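Local coordinates for paenibacillus xanthan lyase (Paenibacillus, PDB 6F2P), which probably cleaves the bacterial polysaccharide xanthan by the elimination reaction expected of a family 8 polysaccharide lyase, at residues A[164-167]-A[168-172]; A[171-174]-A[175-178]. One frame throughout, in Å; residues are numbered along the deposited sequence.

Contact 1 of 2, residues A[164-167]-A[168-172]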
ATOM      1  N   VAL A 164      16.176 -23.132  19.070  1.00 19.89           N
ATOM      2  CA  VAL A 164      15.435 -22.036  18.467  1.00 15.51           C
ATOM      3  C   VAL A 164      13.975 -22.432  18.311  1.00 18.95           C
ATOM      4  O   VAL A 164      13.670 -23.396  17.616  1.00 21.53           O
ATOM      5  CB  VAL A 164      15.967 -21.738  17.072  1.00 15.47           C
ATOM      6  CG1 VAL A 164      15.141 -20.640  16.428  1.00 16.98           C
ATOM      7  CG2 VAL A 164      17.443 -21.359  17.128  1.00 13.56           C
ATOM      8  N   THR A 165      13.063 -21.710  18.957  1.00 19.62           N
ATOM      9  CA  THR A 165      11.640 -22.034  18.828  1.00 17.79           C
ATOM     10  C   THR A 165      10.758 -20.805  18.620  1.00 19.98           C
ATOM     11  O   THR A 165       9.585 -20.920  18.253  1.00 25.14           O
ATOM     12  CB  THR A 165      11.095 -22.766  20.072  1.00 20.02           C
ATOM     13  OG1 THR A 165      10.896 -21.822  21.136  1.00 18.14           O
ATOM     14  CG2 THR A 165      12.029 -23.888  20.513  1.00 15.64           C
ATOM     15  N   MET A 166      11.319 -19.632  18.865  1.00 19.68           N
ATOM     16  CA  MET A 166      10.517 -18.419  18.913  1.00 18.88           C
ATOM     17  C   MET A 166      10.428 -17.724  17.563  1.00 19.17           C
ATOM     18  O   MET A 166      10.852 -18.278  16.548  1.00 19.30           O
ATOM     19  CB  MET A 166      11.080 -17.484  19.974  1.00 20.21           C
ATOM     20  CG  MET A 166      11.219 -18.176  21.310  1.00 19.71           C
ATOM     21  SD  MET A 166      11.826 -17.112  22.616  1.00 22.44           S
ATOM     22  CE  MET A 166      11.067 -17.918  24.023  1.00 24.91           C
ATOM     23  N   THR A 167       9.868 -16.518  17.559  1.00 14.97           N
ATOM     24  CA  THR A 167       9.627 -15.791  16.317  1.00 19.38           C
ATOM     25  C   THR A 167      10.300 -14.438  16.351  1.00 22.80           C
ATOM     26  O   THR A 167      10.749 -13.995  17.406  1.00 20.93           O
ATOM     27  CB  THR A 167       8.129 -15.554  16.081  1.00 17.96           C
ATOM     28  OG1 THR A 167       7.625 -14.651  17.071  1.00 23.56           O
ATOM     29  CG2 THR A 167       7.358 -16.858  16.164  1.00 13.04           C
ATOM     30  N   GLY A 168      10.359 -13.793  15.188  1.00 21.74           N
ATOM     31  CA  GLY A 168      10.928 -12.463  15.054  1.00 20.44           C
ATOM     32  C   GLY A 168      12.263 -12.249  15.742  1.00 19.27           C
ATOM     33  O   GLY A 168      13.164 -13.079  15.636  1.00 20.61           O
ATOM     34  N   ALA A 169      12.384 -11.140  16.466  1.00 19.71           N
ATOM     35  CA  ALA A 169      13.647 -10.780  17.104  1.00 24.33           C
ATOM     36  C   ALA A 169      14.092 -11.766  18.204  1.00 25.26           C
ATOM     37  O   ALA A 169      15.285 -11.970  18.422  1.00 22.29           O
ATOM     38  CB  ALA A 169      13.586  -9.360  17.634  1.00 20.46           C
ATOM     39  N   ASN A 170      13.146 -12.389  18.893  1.00 19.46           N
ATOM     40  CA  ASN A 170      13.529 -13.399  19.867  1.00 20.86           C
ATOM     41  C   ASN A 170      14.221 -14.558  19.183  1.00 21.79           C
ATOM     42  O   ASN A 170      15.175 -15.140  19.713  1.00 16.97           O
ATOM     43  CB  ASN A 170      12.315 -13.921  20.629  1.00 21.90           C
ATOM     44  CG  ASN A 170      11.716 -12.888  21.537  1.00 23.95           C
ATOM     45  OD1 ASN A 170      12.402 -11.968  22.006  1.00 27.21           O
ATOM     46  ND2 ASN A 170      10.427 -13.036  21.810  1.00 23.75           N
ATOM     47  N   ARG A 171      13.717 -14.897  18.001  1.00 19.92           N
ATOM     48  CA  ARG A 171      14.251 -16.018  17.260  1.00 15.75           C
ATOM     49  C   ARG A 171      15.662 -15.700  16.809  1.00 17.10           C
ATOM     50  O   ARG A 171      16.545 -16.557  16.850  1.00 15.61           O
ATOM     51  CB  ARG A 171      13.381 -16.323  16.059  1.00 16.53           C
ATOM     52  CG  ARG A 171      13.900 -17.478  15.230  1.00 15.11           C
ATOM     53  CD  ARG A 171      12.926 -17.871  14.137  1.00 14.54           C
ATOM     54  NE  ARG A 171      13.354 -19.114  13.528  1.00 14.20           N
ATOM     55  CZ  ARG A 171      12.903 -20.311  13.884  1.00 16.11           C
ATOM     56  NH1 ARG A 171      13.371 -21.397  13.280  1.00 12.63           N
ATOM     57  NH2 ARG A 171      11.982 -20.421  14.834  1.00 14.59           N
ATOM     58  N   LEU A 172      15.866 -14.459  16.383  1.00 16.04           N
ATOM     59  CA  LEU A 172      17.187 -13.999  15.986  1.00 17.85           C
ATOM     60  C   LEU A 172      18.153 -14.132  17.152  1.00 21.63           C
ATOM     61  O   LEU A 172      19.241 -14.701  17.019  1.00 20.31           O
ATOM     62  CB  LEU A 172      17.128 -12.546  15.530  1.00 17.69           C
ATOM     63  CG  LEU A 172      18.485 -11.886  15.302  1.00 21.02           C
ATOM     64  CD1 LEU A 172      19.282 -12.662  14.271  1.00 19.26           C
ATOM     65  CD2 LEU A 172      18.286 -10.455  14.851  1.00 23.60           C
TER
HETATM   66  O   HOH W   1       8.492 -15.071  19.907  1.00 14.69           O
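Arg171 turns its CG anti to the backbone N (chi1 179°) and stays extended as far as NE, which carries it back along the loop it follows, while Val164 swings CG1 anti to its own N (chi1 177°), which places that methyl over the guanidinium. The contact is a loop-to-helix junction in the alpha-helical domain of the lyase, where 164-167 leads into helix 168-184. The two side chains cross at about a right angle, and Val164 CG1 sits over the centre of one guanidinium face, 3.4 Å from Arg171 CZ. A branched aliphatic residue suits this place because it can cover a flat cation and leave its N-H edges for acceptors. One of these edges is used by Met166 O, which takes a nearly straight bond from Arg171 NH2 (3.0 Å, 166° at the hydrogen) lying in both the carbonyl and the guanidinium planes. Arg171 NE donates to Gly197 O, so the group is gripped from two directions and its rotation is fixed. Gly168 makes the bend with a positive phi, which a residue without CB accepts readily. Beyond it, the first helical turn links back to the loop as Arg171 N donates to Thr167 O (3.2 Å). On another side of the junction the extended Met166 chain passes Asn170, where Met166 SD lies 3.8 Å from Asn170 CB, and both side chains pack on Trp123 of helix 123-141. A water accepts from Thr167 N at 3.1 Å and, more weakly, from Asn170 ND2 at 3.4 Å.

Contact 2 of 2, residues A[171-174]-A[175-178]. With CA (calcium ion), chain F.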
ATOM      1  N   ARG A 171      13.717 -14.897  18.001  1.00 19.92           N
ATOM      2  CA  ARG A 171      14.251 -16.018  17.260  1.00 15.75           C
ATOM      3  C   ARG A 171      15.662 -15.700  16.809  1.00 17.10           C
ATOM      4  O   ARG A 171      16.545 -16.557  16.850  1.00 15.61           O
ATOM      5  CB  ARG A 171      13.381 -16.323  16.059  1.00 16.53           C
ATOM      6  CG  ARG A 171      13.900 -17.478  15.230  1.00 15.11           C
ATOM      7  CD  ARG A 171      12.926 -17.871  14.137  1.00 14.54           C
ATOM      8  NE  ARG A 171      13.354 -19.114  13.528  1.00 14.20           N
ATOM      9  CZ  ARG A 171      12.903 -20.311  13.884  1.00 16.11           C
ATOM     10  NH1 ARG A 171      13.371 -21.397  13.280  1.00 12.63           N
ATOM     11  NH2 ARG A 171      11.982 -20.421  14.834  1.00 14.59           N
ATOM     12  N   LEU A 172      15.866 -14.459  16.383  1.00 16.04           N
ATOM     13  CA  LEU A 172      17.187 -13.999  15.986  1.00 17.85           C
ATOM     14  C   LEU A 172      18.153 -14.132  17.152  1.00 21.63           C
ATOM     15  O   LEU A 172      19.241 -14.701  17.019  1.00 20.31           O
ATOM     16  CB  LEU A 172      17.128 -12.546  15.530  1.00 17.69           C
ATOM     17  CG  LEU A 172      18.485 -11.886  15.302  1.00 21.02           C
ATOM     18  CD1 LEU A 172      19.282 -12.662  14.271  1.00 19.26           C
ATOM     19  CD2 LEU A 172      18.286 -10.455  14.851  1.00 23.60           C
ATOM     20  N   TRP A 173      17.738 -13.611  18.300  1.00 20.60           N
ATOM     21  CA  TRP A 173      18.577 -13.627  19.486  1.00 19.65           C
ATOM     22  C   TRP A 173      18.843 -15.039  19.965  1.00 16.17           C
ATOM     23  O   TRP A 173      19.937 -15.336  20.441  1.00 14.97           O
ATOM     24  CB  TRP A 173      17.942 -12.804  20.591  1.00 25.24           C
ATOM     25  CG  TRP A 173      17.829 -11.388  20.206  1.00 26.01           C
ATOM     26  CD1 TRP A 173      18.679 -10.691  19.402  1.00 24.85           C
ATOM     27  CD2 TRP A 173      16.791 -10.481  20.582  1.00 32.71           C
ATOM     28  NE1 TRP A 173      18.243  -9.398  19.260  1.00 29.32           N
ATOM     29  CE2 TRP A 173      17.083  -9.242  19.975  1.00 40.12           C
ATOM     30  CE3 TRP A 173      15.641 -10.593  21.380  1.00 33.76           C
ATOM     31  CZ2 TRP A 173      16.270  -8.116  20.145  1.00 41.64           C
ATOM     32  CZ3 TRP A 173      14.828  -9.473  21.544  1.00 30.68           C
ATOM     33  CH2 TRP A 173      15.150  -8.253  20.928  1.00 30.92           C
ATOM     34  N   GLU A 174      17.838 -15.900  19.857  1.00 15.47           N
ATOM     35  CA  GLU A 174      18.042 -17.319  20.112  1.00 15.13           C
ATOM     36  C   GLU A 174      19.207 -17.787  19.258  1.00 17.23           C
ATOM     37  O   GLU A 174      20.143 -18.428  19.749  1.00 16.40           O
ATOM     38  CB  GLU A 174      16.794 -18.124  19.745  1.00 16.80           C
ATOM     39  CG  GLU A 174      15.693 -18.137  20.780  1.00 12.81           C
ATOM     40  CD  GLU A 174      14.487 -18.935  20.314  1.00 20.51           C
ATOM     41  OE1 GLU A 174      13.978 -18.661  19.210  1.00 23.80           O
ATOM     42  OE2 GLU A 174      14.049 -19.846  21.041  1.00 25.53           O
ATOM     43  N   SER A 175      19.148 -17.423  17.980  1.00 14.51           N
ATOM     44  CA  SER A 175      20.106 -17.899  16.993  1.00 13.42           C
ATOM     45  C   SER A 175      21.493 -17.369  17.269  1.00 12.15           C
ATOM     46  O   SER A 175      22.445 -18.135  17.222  1.00 17.36           O
ATOM     47  CB  SER A 175      19.667 -17.534  15.567  1.00 18.42           C
ATOM     48  OG  SER A 175      18.351 -17.992  15.311  1.00 12.84           O
ATOM     49  N   GLN A 176      21.617 -16.069  17.542  1.00 12.64           N
ATOM     50  CA  GLN A 176      22.914 -15.497  17.926  1.00 17.54           C
ATOM     51  C   GLN A 176      23.504 -16.186  19.158  1.00 16.13           C
ATOM     52  O   GLN A 176      24.667 -16.565  19.160  1.00 17.28           O
ATOM     53  CB  GLN A 176      22.814 -13.989  18.188  1.00 18.04           C
ATOM     54  CG  GLN A 176      22.604 -13.143  16.941  1.00 27.65           C
ATOM     55  CD  GLN A 176      22.363 -11.671  17.251  1.00 39.31           C
ATOM     56  OE1 GLN A 176      23.055 -10.793  16.731  1.00 40.21           O
ATOM     57  NE2 GLN A 176      21.369 -11.394  18.097  1.00 32.85           N
ATOM     58  N   VAL A 177      22.688 -16.343  20.196  1.00 14.63           N
ATOM     59  CA  VAL A 177      23.132 -16.913  21.449  1.00 13.41           C
ATOM     60  C   VAL A 177      23.607 -18.328  21.221  1.00 16.54           C
ATOM     61  O   VAL A 177      24.678 -18.736  21.689  1.00 15.65           O
ATOM     62  CB  VAL A 177      22.002 -16.913  22.491  1.00 13.25           C
ATOM     63  CG1 VAL A 177      22.296 -17.901  23.583  1.00 11.47           C
ATOM     64  CG2 VAL A 177      21.840 -15.515  23.084  1.00 16.66           C
ATOM     65  N   ILE A 178      22.809 -19.070  20.469  1.00 17.03           N
ATOM     66  CA  ILE A 178      23.127 -20.459  20.174  1.00 17.23           C
ATOM     67  C   ILE A 178      24.380 -20.579  19.311  1.00 15.79           C
ATOM     68  O   ILE A 178      25.255 -21.395  19.584  1.00 18.43           O
ATOM     69  CB  ILE A 178      21.927 -21.170  19.546  1.00 14.74           C
ATOM     70  CG1 ILE A 178      20.920 -21.491  20.646  1.00 15.61           C
ATOM     71  CG2 ILE A 178      22.356 -22.425  18.830  1.00 15.19           C
ATOM     72  CD1 ILE A 178      19.607 -21.990  20.145  1.00 22.52           C
TER
HETATM   73 CA    CA F1105      15.038 -21.100  22.946  1.00 16.74          CA
HETATM   74  O   HOH W   2      20.299  -8.560  17.686  1.00 28.09           O
HETATM   75  O   HOH W   3      14.855 -23.495  23.490  1.00 13.74           O
HETATM   76  O   HOH W   4      14.261 -18.826  23.800  1.00 16.79           O
HETATM   77  O   HOH W   5      14.952 -21.287  25.395  1.00 12.09           O
HETATM   78  O   HOH W   6      12.820 -21.541  23.439  1.00 14.57           O
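The backbone from Arg171 to Ile178 is regular alpha helix, each amide from Ser175 onward donating to the carbonyl four residues back, as in Gln176 N to Leu172 O (2.8 Å). In this part of helix 168-184, Ser175 turns OG beside its own N (chi1 -54°), and the hydroxyl donates to Arg171 O at 2.8 Å. That oxygen also accepts from Ser175 N, the two donors approaching from opposite faces of its carbonyl plane; serine is short enough to satisfy its buried hydroxyl in this way. With an alanine here, Arg171 O would probably keep the amide bond but lose its second donor. Glu174 extends beyond CG to a calcium ion, bound through OE2 at 2.5 Å; Gln161, Ser163 and four waters complete the site. The other carboxylate oxygen, Glu174 OE1, accepts from Met166 N, fixing the group's rotation; glutamate suits the place by serving metal and loop at once. Trp173 and Gln176 lie side by side and point the same way, with ring and amide planes 20° apart and Gln176 NE2 at the indole edge near CD1. Both residues offer an N-H to one water, which accepts from Trp173 NE1 at 2.7 Å and from Gln176 NE2 at 3.1 Å.

In the fold
Along the chain, helix 147-160 ends, a loop carries Gln161 and Ser163 to the calcium, and contact 1 closes the last of that loop onto the start of helix 168-184. Contact 2 follows on the same helix, sharing Arg171 and Leu172 with contact 1, so the two overlap end to end and neither encloses the other; their centres are about 7 Å apart. Glu174 joins them through the backbone amides of the loop, OE2 accepting from Thr165 N, and Val164 CG2 packs on Ile178 CD1. Together they tie the calcium-binding loop to a helix that packs against helices 123-141 and 229-244 within the alpha-helical domain.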